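Transcriptional regulator Tm0710 (Thermotoga maritima, PDB 2A61) probably binds DNA as a two-chain transcriptional regulator of the MarR family, through a winged helix-turn-helix domain. Local coordinates at residues A[39-42]-A[47-50]; A[69-72]-A[76-79]; A[80-83]-A[87-90]. All coordinates share one frame; numbering follows the deposited sequence.

Contact 1 (A[39-42]-A[47-50]); sequences LQKI and PKRP
Lys48, in the loop that follows helix 33-45, lays its aliphatic chain against Ile42 and Lys41 on the last turns of that helix. Lys48 CB, on a bond directed at the helix, approaches Ile42 CG1 at 4.1 Å. One carbon further on, Lys48 CG makes the closest contact of the pair, 3.7 Å from the same Ile42 CG1, the two side chains sliding past each other in opposite directions. The chain then bends at chi2 (-67°) and runs extended through CD, which carries CE over to the neighbouring lysine: Lys48 CE sits 3.8 Å from Lys41 CG and nearly as close to Lys41 CD. Here the two lysines cross obliquely, carbon against carbon. At the tip, Lys48 NZ forms a salt bridge with Glu45, and Lys41 NZ bridges to the other carboxylate oxygen of the same residue.

The isoleucine offers its CG1 branch because that carbon lies beside the backbone N, opposite the carbonyl carbon (chi1 -63°); on the other branch, Ile42 CG2 lies 4.4 Å from Pro47 N. Beyond this pair of segments Ile42 also packs on Leu77 of strand 77-82, so the loop closes over one side of a residue that belongs to the domain core. Lys48 further touches Leu53 of helix 50-57 and pairs through its backbone with Leu91 of strand 88-93. The contact thus spans the link between two helices of the winged helix-turn-helix domain.

Across the two segments the attraction is apolar, carried by methylene groups, while the ammonium groups stay 5.9 Å apart from Lys41 NZ to Lys48 NZ; the shared glutamate probably offsets much of their mutual repulsion.

Contact 2 (A[69-72]-A[76-79]); sequences KRLE and YLTR
Leu71 O, near the C-terminal end of helix 61-73, accepts two backbone bonds from the turn and first strand residue that follow the helix: Tyr76 N at 2.8 Å, almost in line with the carbonyl bond, and Leu77 N at 3.2 Å from above the carbonyl plane. The Leu71 side chain divides its contacts. Leu71 CD2 meets Tyr76 CB at 3.8 Å, the two side chains crossing at about a right angle, whereas CD1 abuts Leu77 CD1. The tight connection from helix to strand is that of a winged helix-turn-helix domain, in which helix 61-73, by analogy with MarR relatives the probable recognition helix, leads into the first strand of the wing. Glu72 CA lies 3.4 Å from Leu77 O in a CA-H...O contact, and the side chain extends beyond CG to reach Arg79. The arginine grips it side-on, NE to OE2 and NH2 to OE1, with both bonds on the syn side of the carboxylate and the two planes only 3° apart. A glutamine here, with an NH2 where one carboxylate oxygen accepts, would probably break the two-bond grip and leave the Arg79 charge without its mate. Arg79 also makes a cation-pi contact with Tyr89 on the second wing strand.

Contact 3 (A[80-83]-A[87-90]); sequences TPDP and RAYF
The shortest polar bond here is Phe90 N to Thr80 O, 2.8 Å; its return partner, Thr80 N to Phe90 O at 3.0 Å, makes this an antiparallel hydrogen-bonded pair. A third bond, from Asp82 N to Ala88 O, spans 3.2 Å, its donor lifted well out of the carbonyl plane. Between Thr80 and Asp82, Pro81, which has no N-H to give, faces Tyr89 in a non-hydrogen-bonded pair with diverging side chains. The N-to-C directions of the short segments 80-82 and 88-90 are 134° apart, well short of strictly antiparallel.

Thr80 and Phe90 share a face of the hairpin, Thr80 CG2 lying 4.1 Å from Phe90 CB. The phenyl ring, with its CG beside the backbone N (chi1 -69°), reaches obliquely across towards Asp82, with its edge to the carbonyl oxygens of Thr80 and Pro81. Further out, Phe90 CE2 comes within 3.8 Å of Asp82 CB, and the carboxylate plane is turned 66° from that of the ring. The same Asp82 CB touches Ala88 CB, also at 3.8 Å. The acid is held at both oxygens: OD1 accepts from Ala84 N in the turn, and OD2 forms a salt bridge with Arg49.

This is the outer part of the hairpin of strands 77-82 and 88-93, the wing of the MarR fold; Arg49, just before helix 50-57, and Pro47 in the preceding loop pack against Phe90.

Overall arrangement
The three contacts follow one another along the chain within a single winged helix-turn-helix domain. Contacts 1 and 2, centres about 11 Å apart, meet through the apolar core: Leu77 CD2 lies 3.7 Å from both Leu39 CD2 and Ile42 CD1. Contact 1 also reaches contact 3, about 13 Å away between centres, where Arg49 NH1 forms a salt bridge with Asp82 OD2 at 3.0 Å and Pro50 packs on Tyr89. Strand 77-82 serves contacts 2 and 3 in turn, and Arg79 NH1 approaches Tyr89 CZ to 3.5 Å. Contact 2 joins the wing to helix 61-73, and the Arg49-Asp82 bridge joins it to the loop before helix 50-57, consistent with DNA binding by recognition helix and wing, as in MarR relatives.

Contact 1 (A[39-42]-A[47-50])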
loop_
_atom_site.group_PDB
_atom_site.type_symbol
_atom_site.label_atom_id
_atom_site.label_comp_id
_atom_site.label_asym_id
_atom_site.label_seq_id
_atom_site.Cartn_x
_atom_site.Cartn_y
_atom_site.Cartn_z
ATOM N N LEU A 39 -3.053 9.618 7.948
ATOM C CA LEU A 39 -4.379 9.513 8.586
ATOM C C LEU A 39 -4.770 8.083 8.846
ATOM O O LEU A 39 -5.302 7.780 9.924
ATOM C CB LEU A 39 -5.482 10.140 7.746
ATOM C CG LEU A 39 -5.620 11.638 7.611
ATOM C CD1 LEU A 39 -6.749 11.947 6.593
ATOM C CD2 LEU A 39 -5.943 12.243 8.971
ATOM N N GLN A 40 -4.535 7.195 7.864
ATOM C CA GLN A 40 -4.901 5.789 8.039
ATOM C C GLN A 40 -4.048 5.038 9.056
ATOM O O GLN A 40 -4.568 4.190 9.753
ATOM C CB GLN A 40 -5.032 5.023 6.703
ATOM C CG GLN A 40 -3.774 4.677 6.026
ATOM C CD GLN A 40 -3.981 3.627 4.910
ATOM O OE1 GLN A 40 -3.153 3.499 4.014
ATOM N NE2 GLN A 40 -5.080 2.881 4.981
ATOM N N LYS A 41 -2.769 5.393 9.158
ATOM C CA LYS A 41 -1.896 4.874 10.208
ATOM C C LYS A 41 -2.382 5.219 11.612
ATOM O O LYS A 41 -2.430 4.337 12.484
ATOM C CB LYS A 41 -0.478 5.374 10.007
ATOM C CG LYS A 41 0.521 4.882 11.026
ATOM C CD LYS A 41 0.548 3.328 11.186
ATOM C CE LYS A 41 0.906 2.562 9.896
ATOM N NZ LYS A 41 0.863 1.029 10.007
ATOM N N ILE A 42 -2.774 6.478 11.814
ATOM C CA ILE A 42 -3.257 6.920 13.107
ATOM C C ILE A 42 -4.640 6.310 13.336
ATOM O O ILE A 42 -4.987 5.964 14.465
ATOM C CB ILE A 42 -3.292 8.490 13.220
ATOM C CG1 ILE A 42 -1.877 9.060 13.107
ATOM C CG2 ILE A 42 -3.973 8.939 14.528
ATOM C CD1 ILE A 42 -1.816 10.646 12.832
ATOM N N PRO A 47 -2.340 7.316 18.227
ATOM C CA PRO A 47 -1.492 8.515 18.320
ATOM C C PRO A 47 -0.077 8.227 17.853
ATOM O O PRO A 47 0.507 7.178 18.196
ATOM C CB PRO A 47 -1.496 8.859 19.812
ATOM C CG PRO A 47 -2.744 8.217 20.347
ATOM C CD PRO A 47 -3.062 7.032 19.486
ATOM N N LYS A 48 0.469 9.133 17.046
ATOM C CA LYS A 48 1.784 8.949 16.505
ATOM C C LYS A 48 2.607 10.206 16.761
ATOM O O LYS A 48 2.115 11.347 16.596
ATOM C CB LYS A 48 1.737 8.640 14.996
ATOM C CG LYS A 48 1.082 7.371 14.604
ATOM C CD LYS A 48 1.942 6.168 15.113
ATOM C CE LYS A 48 1.370 4.828 14.682
ATOM N NZ LYS A 48 2.249 3.679 15.132
ATOM N N ARG A 49 3.878 9.992 17.129
ATOM C CA ARG A 49 4.824 11.121 17.250
ATOM C C ARG A 49 5.222 11.555 15.837
ATOM O O ARG A 49 5.177 10.739 14.909
ATOM C CB ARG A 49 6.096 10.682 18.018
ATOM C CG ARG A 49 5.801 9.993 19.376
ATOM C CD ARG A 49 7.092 9.578 20.070
ATOM N NE ARG A 49 6.845 9.039 21.430
ATOM C CZ ARG A 49 6.803 9.791 22.530
ATOM N NH1 ARG A 49 6.928 11.108 22.448
ATOM N NH2 ARG A 49 6.606 9.234 23.730
ATOM N N PRO A 50 5.644 12.825 15.674
ATOM C CA PRO A 50 6.059 13.296 14.359
ATOM C C PRO A 50 7.227 12.503 13.782
ATOM O O PRO A 50 7.231 12.241 12.608
ATOM C CB PRO A 50 6.464 14.758 14.615
ATOM C CG PRO A 50 5.768 15.138 15.830
ATOM C CD PRO A 50 5.689 13.908 16.686
#

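Contact 2 (A[69-72]-A[76-79])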
loop_
_atom_site.group_PDB
_atom_site.type_symbol
_atom_site.label_atom_id
_atom_site.label_comp_id
_atom_site.label_asym_id
_atom_site.label_seq_id
_atom_site.Cartn_x
_atom_site.Cartn_y
_atom_site.Cartn_z
ATOM N N LYS A 69 0.508 19.847 9.140
ATOM C CA LYS A 69 0.010 21.243 9.327
ATOM C C LYS A 69 -1.281 21.513 8.552
ATOM O O LYS A 69 -2.193 22.168 9.055
ATOM C CB LYS A 69 1.103 22.205 8.863
ATOM C CG LYS A 69 0.755 23.672 8.813
ATOM C CD LYS A 69 1.980 24.508 8.416
ATOM C CE LYS A 69 2.456 24.214 6.967
ATOM N NZ LYS A 69 3.705 24.938 6.610
ATOM N N ARG A 70 -1.349 20.997 7.323
ATOM C CA ARG A 70 -2.564 21.122 6.490
ATOM C C ARG A 70 -3.692 20.256 7.041
ATOM O O ARG A 70 -4.826 20.669 7.080
ATOM C CB ARG A 70 -2.293 20.637 5.090
ATOM C CG ARG A 70 -1.787 21.670 4.109
ATOM C CD ARG A 70 -1.871 20.955 2.701
ATOM N NE ARG A 70 -0.589 20.331 2.489
ATOM C CZ ARG A 70 -0.307 19.414 1.585
ATOM N NH1 ARG A 70 -1.235 18.936 0.772
ATOM N NH2 ARG A 70 0.931 18.996 1.516
ATOM N N LEU A 71 -3.370 19.037 7.464
ATOM C CA LEU A 71 -4.396 18.170 8.060
ATOM C C LEU A 71 -4.976 18.749 9.349
ATOM O O LEU A 71 -6.151 18.547 9.637
ATOM C CB LEU A 71 -3.840 16.746 8.299
ATOM C CG LEU A 71 -3.597 15.884 7.052
ATOM C CD1 LEU A 71 -2.840 14.585 7.410
ATOM C CD2 LEU A 71 -4.924 15.522 6.325
ATOM N N GLU A 72 -4.125 19.361 10.169
ATOM C CA GLU A 72 -4.551 20.042 11.415
ATOM C C GLU A 72 -5.396 21.283 11.084
ATOM O O GLU A 72 -6.496 21.452 11.615
ATOM C CB GLU A 72 -3.311 20.457 12.231
ATOM C CG GLU A 72 -2.636 19.274 12.957
ATOM C CD GLU A 72 -1.612 19.750 13.972
ATOM O OE1 GLU A 72 -0.516 20.191 13.545
ATOM O OE2 GLU A 72 -1.933 19.730 15.203
ATOM N N TYR A 76 -8.637 17.472 10.116
ATOM C CA TYR A 76 -8.495 15.978 10.022
ATOM C C TYR A 76 -7.649 15.323 11.129
ATOM O O TYR A 76 -7.870 14.145 11.511
ATOM C CB TYR A 76 -7.936 15.588 8.635
ATOM C CG TYR A 76 -8.832 16.024 7.509
ATOM C CD1 TYR A 76 -10.050 15.382 7.286
ATOM C CD2 TYR A 76 -8.487 17.106 6.679
ATOM C CE1 TYR A 76 -10.892 15.778 6.274
ATOM C CE2 TYR A 76 -9.353 17.517 5.644
ATOM C CZ TYR A 76 -10.541 16.838 5.459
ATOM O OH TYR A 76 -11.435 17.200 4.486
ATOM N N LEU A 77 -6.712 16.114 11.648
ATOM C CA LEU A 77 -5.842 15.758 12.746
ATOM C C LEU A 77 -5.910 16.827 13.838
ATOM O O LEU A 77 -6.223 17.980 13.580
ATOM C CB LEU A 77 -4.377 15.693 12.278
ATOM C CG LEU A 77 -4.023 14.457 11.443
ATOM C CD1 LEU A 77 -2.540 14.395 11.180
ATOM C CD2 LEU A 77 -4.442 13.213 12.156
ATOM N N THR A 78 -5.574 16.429 15.043
ATOM C CA THR A 78 -5.286 17.376 16.121
ATOM C C THR A 78 -4.050 16.863 16.840
ATOM O O THR A 78 -3.338 15.980 16.304
ATOM C CB THR A 78 -6.542 17.682 17.004
ATOM O OG1 THR A 78 -6.255 18.764 17.885
ATOM C CG2 THR A 78 -7.040 16.464 17.812
ATOM N N ARG A 79 -3.797 17.383 18.038
ATOM C CA ARG A 79 -2.540 17.231 18.738
ATOM C C ARG A 79 -2.871 17.014 20.232
ATOM O O ARG A 79 -3.859 17.542 20.731
ATOM C CB ARG A 79 -1.868 18.585 18.614
ATOM C CG ARG A 79 -0.428 18.647 18.821
ATOM C CD ARG A 79 -0.049 20.048 18.405
ATOM N NE ARG A 79 0.333 20.091 17.001
ATOM C CZ ARG A 79 1.514 20.521 16.577
ATOM N NH1 ARG A 79 2.407 20.975 17.439
ATOM N NH2 ARG A 79 1.807 20.476 15.293
#

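Contact 3 (A[80-83]-A[87-90])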
loop_
_atom_site.group_PDB
_atom_site.type_symbol
_atom_site.label_atom_id
_atom_site.label_comp_id
_atom_site.label_asym_id
_atom_site.label_seq_id
_atom_site.Cartn_x
_atom_site.Cartn_y
_atom_site.Cartn_z
ATOM N N THR A 80 -2.027 16.253 20.925
ATOM C CA THR A 80 -2.083 16.107 22.373
ATOM C C THR A 80 -0.650 15.953 22.957
ATOM O O THR A 80 0.238 15.370 22.321
ATOM C CB THR A 80 -3.068 14.959 22.782
ATOM O OG1 THR A 80 -3.257 14.960 24.204
ATOM C CG2 THR A 80 -2.559 13.585 22.289
ATOM N N PRO A 81 -0.390 16.553 24.141
ATOM C CA PRO A 81 0.967 16.449 24.674
ATOM C C PRO A 81 1.342 15.034 25.099
ATOM O O PRO A 81 0.477 14.181 25.384
ATOM C CB PRO A 81 0.970 17.387 25.895
ATOM C CG PRO A 81 -0.468 17.560 26.271
ATOM C CD PRO A 81 -1.269 17.377 24.988
ATOM N N ASP A 82 2.647 14.815 25.116
ATOM C CA ASP A 82 3.208 13.633 25.731
ATOM C C ASP A 82 3.229 13.904 27.240
ATOM O O ASP A 82 4.013 14.720 27.694
ATOM C CB ASP A 82 4.605 13.358 25.161
ATOM C CG ASP A 82 5.248 12.098 25.733
ATOM O OD1 ASP A 82 4.653 11.461 26.625
ATOM O OD2 ASP A 82 6.363 11.775 25.298
ATOM N N PRO A 83 2.393 13.189 28.007
ATOM C CA PRO A 83 2.301 13.407 29.453
ATOM C C PRO A 83 3.599 13.080 30.226
ATOM O O PRO A 83 3.766 13.520 31.366
ATOM C CB PRO A 83 1.149 12.506 29.884
ATOM C CG PRO A 83 1.071 11.464 28.847
ATOM C CD PRO A 83 1.546 12.068 27.556
ATOM N N ARG A 87 8.048 18.590 26.183
ATOM C CA ARG A 87 8.603 19.043 24.887
ATOM C C ARG A 87 8.156 18.215 23.670
ATOM O O ARG A 87 8.460 18.560 22.533
ATOM C CB ARG A 87 10.130 19.046 24.956
ATOM C CG ARG A 87 10.684 20.306 25.628
ATOM C CD ARG A 87 12.031 20.058 26.317
ATOM N NE ARG A 87 12.827 19.028 25.639
ATOM C CZ ARG A 87 13.692 19.248 24.646
ATOM N NH1 ARG A 87 13.912 20.483 24.186
ATOM N NH2 ARG A 87 14.352 18.219 24.116
ATOM N N ALA A 88 7.423 17.132 23.918
ATOM C CA ALA A 88 6.987 16.220 22.868
ATOM C C ALA A 88 5.471 16.239 22.744
ATOM O O ALA A 88 4.790 16.636 23.674
ATOM C CB ALA A 88 7.492 14.792 23.210
ATOM N N TYR A 89 4.934 15.797 21.599
ATOM C CA TYR A 89 3.486 15.728 21.390
ATOM C C TYR A 89 3.123 14.571 20.450
ATOM O O TYR A 89 3.989 14.026 19.778
ATOM C CB TYR A 89 2.934 17.063 20.826
ATOM C CG TYR A 89 3.422 17.409 19.443
ATOM C CD1 TYR A 89 2.697 17.046 18.307
ATOM C CD2 TYR A 89 4.609 18.125 19.263
ATOM C CE1 TYR A 89 3.149 17.388 17.031
ATOM C CE2 TYR A 89 5.054 18.475 18.014
ATOM C CZ TYR A 89 4.328 18.105 16.893
ATOM O OH TYR A 89 4.806 18.470 15.642
ATOM N N PHE A 90 1.844 14.227 20.391
ATOM C CA PHE A 90 1.345 13.172 19.509
ATOM C C PHE A 90 0.323 13.796 18.590
ATOM O O PHE A 90 -0.386 14.731 18.988
ATOM C CB PHE A 90 0.642 12.027 20.276
ATOM C CG PHE A 90 1.578 11.165 21.125
ATOM C CD1 PHE A 90 2.117 9.980 20.622
ATOM C CD2 PHE A 90 1.879 11.540 22.435
ATOM C CE1 PHE A 90 2.965 9.170 21.432
ATOM C CE2 PHE A 90 2.718 10.741 23.233
ATOM C CZ PHE A 90 3.244 9.568 22.718
#